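Local coordinates for protein carboxyl esterase NP (Bacillus subtilis, PDB 4CCW) that catalyses the hydrolysis of carboxylic esters to an alcohol and a carboxylate, as a carboxylesterase of the alpha/beta hydrolase superfamily, at residues V86-D91 with A108-D113; D113-L118 with M136-R141. All coordinates share one frame; numbering follows the deposited sequence.

Helix 104-118 serves both contacts, and Asp113 belongs to both. Interaction 1 comes first along the chain: it joins residues 108-113 of that helix to the loop that leaves strand 82-86. Interaction 2 follows, setting residues 113-118 of the same helix against helix 130-141, which follows strand 123-128 through a turn (Gly127, Ser129, Gly131) that is probably the GxSxG nucleophile elbow. Their centres lie about 8 Å apart, on the same side of the chain's centre, and they touch where Leu111 CD2 meets Phe138 CG at 3.8 Å. Together they tie helix 104-118 to the loop after strand 82-86 and to helix 130-141, within the alpha/beta hydrolase fold that carries the probable active-site His273.

Interaction 1 of 2, residues V86-D91 with A108-D113; sequences VDIIGD and ANWLLD
Trp110 lays its indole against four consecutive residues, Val86 to Ile89, joining helix 104-118 to the loop after strand 82-86 of the alpha/beta hydrolase sheet. Its CG stands anti to the backbone N (chi1 159°), which carries the ring across to the loop. From CB outward, the five-membered ring comes first: Ile89 CG2 sits over its face, 3.5 Å from the ring centroid and only 7° off the normal, a CH-pi contact. Ile89 CB comes to 3.5 Å from Trp110 NE1, whose polar partner is Thr44 OG1 on strand 42-49. The benzene half reaches Val86 to Ile89. Trp110 CZ2 meets Asp87 O at 3.5 Å and, 3.7 Å away, Val86 CG1; Ile89 N lies over a ring face, and Trp110 CH2 comes to 3.5 Å from Ile88 CA. Replacing the tryptophan by an alanine would probably open a gap between the helix and Ile89 and Val86 and leave Thr44 OG1 without its indole partner. The Ile88 side chain is about 11 Å from that of the probable active-site His273. Side chains thus meet mainly through apolar contact, the ring also lying on the loop's backbone, with the indole N-H satisfied by a third element of the fold.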
loop_
_atom_site.group_PDB
_atom_site.type_symbol
_atom_site.label_atom_id
_atom_site.label_comp_id
_atom_site.label_asym_id
_atom_site.label_seq_id
_atom_site.Cartn_x
_atom_site.Cartn_y
_atom_site.Cartn_z
ATOM N N VAL A 86 1.626 -8.156 -1.356
ATOM C CA VAL A 86 0.320 -8.670 -0.928
ATOM C C VAL A 86 -0.819 -7.740 -1.360
ATOM O O VAL A 86 -0.791 -6.540 -1.048
ATOM C CB VAL A 86 0.287 -8.806 0.603
ATOM C CG1 VAL A 86 -1.092 -9.252 1.069
ATOM C CG2 VAL A 86 1.378 -9.772 1.075
ATOM N N ASP A 87 -1.824 -8.285 -2.050
ATOM C CA ASP A 87 -3.003 -7.492 -2.425
ATOM C C ASP A 87 -3.911 -7.339 -1.211
ATOM O O ASP A 87 -4.373 -8.333 -0.652
ATOM C CB ASP A 87 -3.782 -8.120 -3.587
ATOM C CG ASP A 87 -3.228 -7.759 -4.958
ATOM O OD1 ASP A 87 -2.339 -6.896 -5.071
ATOM O OD2 ASP A 87 -3.690 -8.362 -5.954
ATOM N N ILE A 88 -4.135 -6.092 -0.791
ATOM C CA ILE A 88 -4.938 -5.793 0.400
ATOM C C ILE A 88 -6.378 -6.258 0.232
ATOM O O ILE A 88 -7.068 -5.896 -0.734
ATOM C CB ILE A 88 -4.880 -4.290 0.783
ATOM C CG1 ILE A 88 -3.445 -3.882 1.124
ATOM C CG2 ILE A 88 -5.814 -3.979 1.946
ATOM C CD1 ILE A 88 -3.240 -2.378 1.107
ATOM N N ILE A 89 -6.824 -7.061 1.190
ATOM C CA ILE A 89 -8.157 -7.625 1.165
ATOM C C ILE A 89 -9.229 -6.540 1.194
ATOM O O ILE A 89 -9.166 -5.618 2.011
ATOM C CB ILE A 89 -8.351 -8.650 2.312
ATOM C CG1 ILE A 89 -9.559 -9.547 2.043
ATOM C CG2 ILE A 89 -8.440 -7.955 3.667
ATOM C CD1 ILE A 89 -9.230 -10.778 1.230
ATOM N N GLY A 90 -10.199 -6.652 0.286
ATOM C CA GLY A 90 -11.287 -5.681 0.151
ATOM C C GLY A 90 -11.040 -4.531 -0.822
ATOM O O GLY A 90 -11.984 -3.842 -1.219
ATOM N N ASP A 91 -9.783 -4.319 -1.208
ATOM C CA ASP A 91 -9.417 -3.235 -2.132
ATOM C C ASP A 91 -9.476 -3.742 -3.585
ATOM O O ASP A 91 -9.587 -4.946 -3.825
ATOM C CB ASP A 91 -8.017 -2.678 -1.786
ATOM C CG ASP A 91 -7.719 -1.348 -2.462
ATOM O OD1 ASP A 91 -8.657 -0.594 -2.796
ATOM O OD2 ASP A 91 -6.528 -1.036 -2.662
ATOM N N ALA A 108 -5.816 -6.362 10.912
ATOM C CA ALA A 108 -4.582 -6.870 11.520
ATOM C C ALA A 108 -4.569 -8.406 11.581
ATOM O O ALA A 108 -3.535 -9.030 11.326
ATOM C CB ALA A 108 -4.353 -6.274 12.902
ATOM N N ASN A 109 -5.711 -8.999 11.918
ATOM C CA ASN A 109 -5.866 -10.459 11.931
ATOM C C ASN A 109 -5.752 -11.068 10.528
ATOM O O ASN A 109 -5.281 -12.194 10.376
ATOM C CB ASN A 109 -7.195 -10.877 12.573
ATOM C CG ASN A 109 -7.193 -10.758 14.092
ATOM O OD1 ASN A 109 -6.139 -10.762 14.734
ATOM N ND2 ASN A 109 -8.390 -10.660 14.678
ATOM N N TRP A 110 -6.193 -10.325 9.511
ATOM C CA TRP A 110 -6.039 -10.758 8.117
ATOM C C TRP A 110 -4.563 -10.876 7.800
ATOM O O TRP A 110 -4.090 -11.907 7.316
ATOM C CB TRP A 110 -6.749 -9.786 7.151
ATOM C CG TRP A 110 -6.229 -9.876 5.733
ATOM C CD1 TRP A 110 -6.441 -10.901 4.812
ATOM C CD2 TRP A 110 -5.339 -8.927 5.048
ATOM N NE1 TRP A 110 -5.778 -10.652 3.634
ATOM C CE2 TRP A 110 -5.097 -9.481 3.709
ATOM C CE3 TRP A 110 -4.760 -7.706 5.389
ATOM C CZ2 TRP A 110 -4.292 -8.833 2.782
ATOM C CZ3 TRP A 110 -3.947 -7.066 4.444
ATOM C CH2 TRP A 110 -3.727 -7.614 3.171
ATOM N N LEU A 111 -3.818 -9.825 8.114
ATOM C CA LEU A 111 -2.386 -9.797 7.841
ATOM C C LEU A 111 -1.624 -10.820 8.691
ATOM O O LEU A 111 -0.640 -11.406 8.222
ATOM C CB LEU A 111 -1.847 -8.376 8.021
ATOM C CG LEU A 111 -0.468 -8.025 7.441
ATOM C CD1 LEU A 111 -0.304 -8.472 5.993
ATOM C CD2 LEU A 111 -0.242 -6.530 7.572
ATOM N N LEU A 112 -2.075 -11.024 9.930
ATOM C CA LEU A 112 -1.550 -12.097 10.783
ATOM C C LEU A 112 -1.570 -13.426 10.025
ATOM O O LEU A 112 -0.534 -14.087 9.902
ATOM C CB LEU A 112 -2.350 -12.206 12.092
ATOM C CG LEU A 112 -2.044 -13.387 13.037
ATOM C CD1 LEU A 112 -0.611 -13.347 13.536
ATOM C CD2 LEU A 112 -3.005 -13.417 14.222
ATOM N N ASP A 113 -2.746 -13.796 9.507
ATOM C CA ASP A 113 -2.913 -15.005 8.695
ATOM C C ASP A 113 -1.939 -15.089 7.517
ATOM O O ASP A 113 -1.353 -16.136 7.260
ATOM C CB ASP A 113 -4.343 -15.098 8.150
ATOM C CG ASP A 113 -5.381 -15.330 9.233
ATOM O OD1 ASP A 113 -5.024 -15.602 10.398
ATOM O OD2 ASP A 113 -6.577 -15.247 8.898
#

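Interaction 2 of 2, residues D113-L118 with M136-R141; sequences DVFDNL and MNFLLR
Two phenylalanines, Phe115 and Phe138, make this a small, buried aromatic contact between helix 104-118 and helix 130-141, away from the active site and ligand pocket. Between residues 113-118 and 136-141 the nearest CA atoms, those of Phe115 and Phe138, are 11.2 Å apart, though the helices come closer at Ala108, and the two side chains reach across from opposite directions. One corner of the Phe138 ring does the touching: its CE2 lies 3.6 Å above the plane of the Phe115 ring, displaced toward the rim, where Phe115 CZ is the closest atom at 3.7 Å. The rings are neither stacked nor edge-to-face, since their planes meet at 44° with centroids 4.8 Å apart. A chi1 of -172° swings the Phe138 ring away from its own backbone N and toward the neighbouring helix. In the alpha/beta hydrolase fold such helices pack beside a largely parallel sheet, and here the surroundings agree: Phe138 also touches Val146 of strand 146-152 and Leu111 of helix 104-118, while Phe115 rests on Ile120. On helix 130-141 itself, Arg141 and Asn137, one turn apart, are linked by Arg141 NE donating to Asn137 OD1 at 3.0 Å. That bond is fairly straight at the hydrogen (161°), lies close to the guanidinium plane and reaches the amide oxygen from above its carbonyl plane. Asn137 ND2 in turn donates an N-H to Arg104 O.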
loop_
_atom_site.group_PDB
_atom_site.type_symbol
_atom_site.label_atom_id
_atom_site.label_comp_id
_atom_site.label_asym_id
_atom_site.label_seq_id
_atom_site.Cartn_x
_atom_site.Cartn_y
_atom_site.Cartn_z
ATOM N N ASP A 113 -2.746 -13.796 9.507
ATOM C CA ASP A 113 -2.913 -15.005 8.695
ATOM C C ASP A 113 -1.939 -15.089 7.517
ATOM O O ASP A 113 -1.353 -16.136 7.260
ATOM C CB ASP A 113 -4.343 -15.098 8.150
ATOM C CG ASP A 113 -5.381 -15.330 9.233
ATOM O OD1 ASP A 113 -5.024 -15.602 10.398
ATOM O OD2 ASP A 113 -6.577 -15.247 8.898
ATOM N N VAL A 114 -1.807 -13.997 6.780
ATOM C CA VAL A 114 -0.853 -13.927 5.673
ATOM C C VAL A 114 0.569 -14.261 6.156
ATOM O O VAL A 114 1.243 -15.120 5.574
ATOM C CB VAL A 114 -0.873 -12.531 5.014
ATOM C CG1 VAL A 114 0.241 -12.404 3.987
ATOM C CG2 VAL A 114 -2.229 -12.256 4.376
ATOM N N PHE A 115 1.009 -13.587 7.224
ATOM C CA PHE A 115 2.324 -13.836 7.821
ATOM C C PHE A 115 2.469 -15.308 8.208
ATOM O O PHE A 115 3.428 -15.964 7.802
ATOM C CB PHE A 115 2.520 -12.962 9.065
ATOM C CG PHE A 115 3.119 -11.601 8.794
ATOM C CD1 PHE A 115 2.517 -10.699 7.917
ATOM C CD2 PHE A 115 4.256 -11.195 9.485
ATOM C CE1 PHE A 115 3.073 -9.442 7.693
ATOM C CE2 PHE A 115 4.817 -9.936 9.269
ATOM C CZ PHE A 115 4.212 -9.051 8.381
ATOM N N ASP A 116 1.507 -15.825 8.978
ATOM C CA ASP A 116 1.551 -17.219 9.439
ATOM C C ASP A 116 1.622 -18.210 8.270
ATOM O O ASP A 116 2.408 -19.169 8.294
ATOM C CB ASP A 116 0.349 -17.539 10.344
ATOM C CG ASP A 116 0.388 -16.799 11.677
ATOM O OD1 ASP A 116 1.456 -16.268 12.073
ATOM O OD2 ASP A 116 -0.662 -16.760 12.352
ATOM N N ASN A 117 0.806 -17.963 7.246
ATOM C CA ASN A 117 0.722 -18.823 6.070
ATOM C C ASN A 117 1.923 -18.774 5.131
ATOM O O ASN A 117 2.149 -19.710 4.351
ATOM C CB ASN A 117 -0.574 -18.548 5.310
ATOM C CG ASN A 117 -1.804 -18.867 6.140
ATOM O OD1 ASN A 117 -1.693 -19.318 7.281
ATOM N ND2 ASN A 117 -2.976 -18.639 5.577
ATOM N N LEU A 118 2.685 -17.688 5.211
ATOM C CA LEU A 118 3.949 -17.560 4.492
ATOM C C LEU A 118 5.118 -18.048 5.340
ATOM O O LEU A 118 6.259 -18.106 4.868
ATOM C CB LEU A 118 4.177 -16.104 4.067
ATOM C CG LEU A 118 3.357 -15.607 2.871
ATOM C CD1 LEU A 118 3.375 -14.087 2.763
ATOM C CD2 LEU A 118 3.844 -16.258 1.580
ATOM N N MET A 136 1.076 0.603 9.793
ATOM C CA MET A 136 1.123 1.221 11.109
ATOM C C MET A 136 0.185 0.473 12.066
ATOM O O MET A 136 0.550 0.183 13.200
ATOM C CB MET A 136 0.748 2.711 11.041
ATOM C CG MET A 136 0.884 3.441 12.368
ATOM S SD MET A 136 2.615 3.562 12.837
ATOM C CE MET A 136 3.066 5.118 12.149
ATOM N N ASN A 137 -1.008 0.143 11.590
ATOM C CA ASN A 137 -1.976 -0.551 12.429
ATOM C C ASN A 137 -1.391 -1.897 12.910
ATOM O O ASN A 137 -1.538 -2.284 14.086
ATOM C CB ASN A 137 -3.296 -0.750 11.658
ATOM C CG ASN A 137 -4.377 -1.423 12.498
ATOM O OD1 ASN A 137 -4.836 -0.882 13.508
ATOM N ND2 ASN A 137 -4.806 -2.594 12.061
ATOM N N PHE A 138 -0.692 -2.581 12.009
ATOM C CA PHE A 138 -0.141 -3.917 12.306
ATOM C C PHE A 138 1.033 -3.858 13.278
ATOM O O PHE A 138 1.101 -4.641 14.234
ATOM C CB PHE A 138 0.252 -4.639 11.011
ATOM C CG PHE A 138 0.647 -6.086 11.200
ATOM C CD1 PHE A 138 -0.320 -7.063 11.430
ATOM C CD2 PHE A 138 1.975 -6.473 11.114
ATOM C CE1 PHE A 138 0.037 -8.401 11.578
ATOM C CE2 PHE A 138 2.343 -7.801 11.261
ATOM C CZ PHE A 138 1.372 -8.765 11.492
ATOM N N LEU A 139 1.965 -2.949 13.034
ATOM C CA LEU A 139 3.141 -2.857 13.898
ATOM C C LEU A 139 2.763 -2.413 15.315
ATOM O O LEU A 139 3.435 -2.794 16.270
ATOM C CB LEU A 139 4.238 -1.973 13.273
ATOM C CG LEU A 139 4.009 -0.460 13.179
ATOM C CD1 LEU A 139 4.501 0.235 14.445
ATOM C CD2 LEU A 139 4.706 0.119 11.945
ATOM N N LEU A 140 1.698 -1.622 15.455
ATOM C CA LEU A 140 1.246 -1.202 16.784
ATOM C C LEU A 140 0.607 -2.355 17.545
ATOM O O LEU A 140 0.739 -2.449 18.762
ATOM C CB LEU A 140 0.272 -0.024 16.703
ATOM C CG LEU A 140 0.845 1.344 16.312
ATOM C CD1 LEU A 140 -0.261 2.376 16.249
ATOM C CD2 LEU A 140 1.927 1.811 17.274
ATOM N N ARG A 141 -0.084 -3.234 16.821
ATOM C CA ARG A 141 -0.773 -4.361 17.455
ATOM C C ARG A 141 0.147 -5.561 17.697
ATOM O O ARG A 141 -0.029 -6.295 18.682
ATOM C CB ARG A 141 -2.006 -4.775 16.646
ATOM C CG ARG A 141 -3.154 -3.780 16.729
ATOM C CD ARG A 141 -4.115 -3.959 15.564
ATOM N NE ARG A 141 -5.235 -3.029 15.629
ATOM C CZ ARG A 141 -6.333 -3.221 16.356
ATOM N NH1 ARG A 141 -6.469 -4.315 17.101
ATOM N NH2 ARG A 141 -7.285 -2.308 16.350
#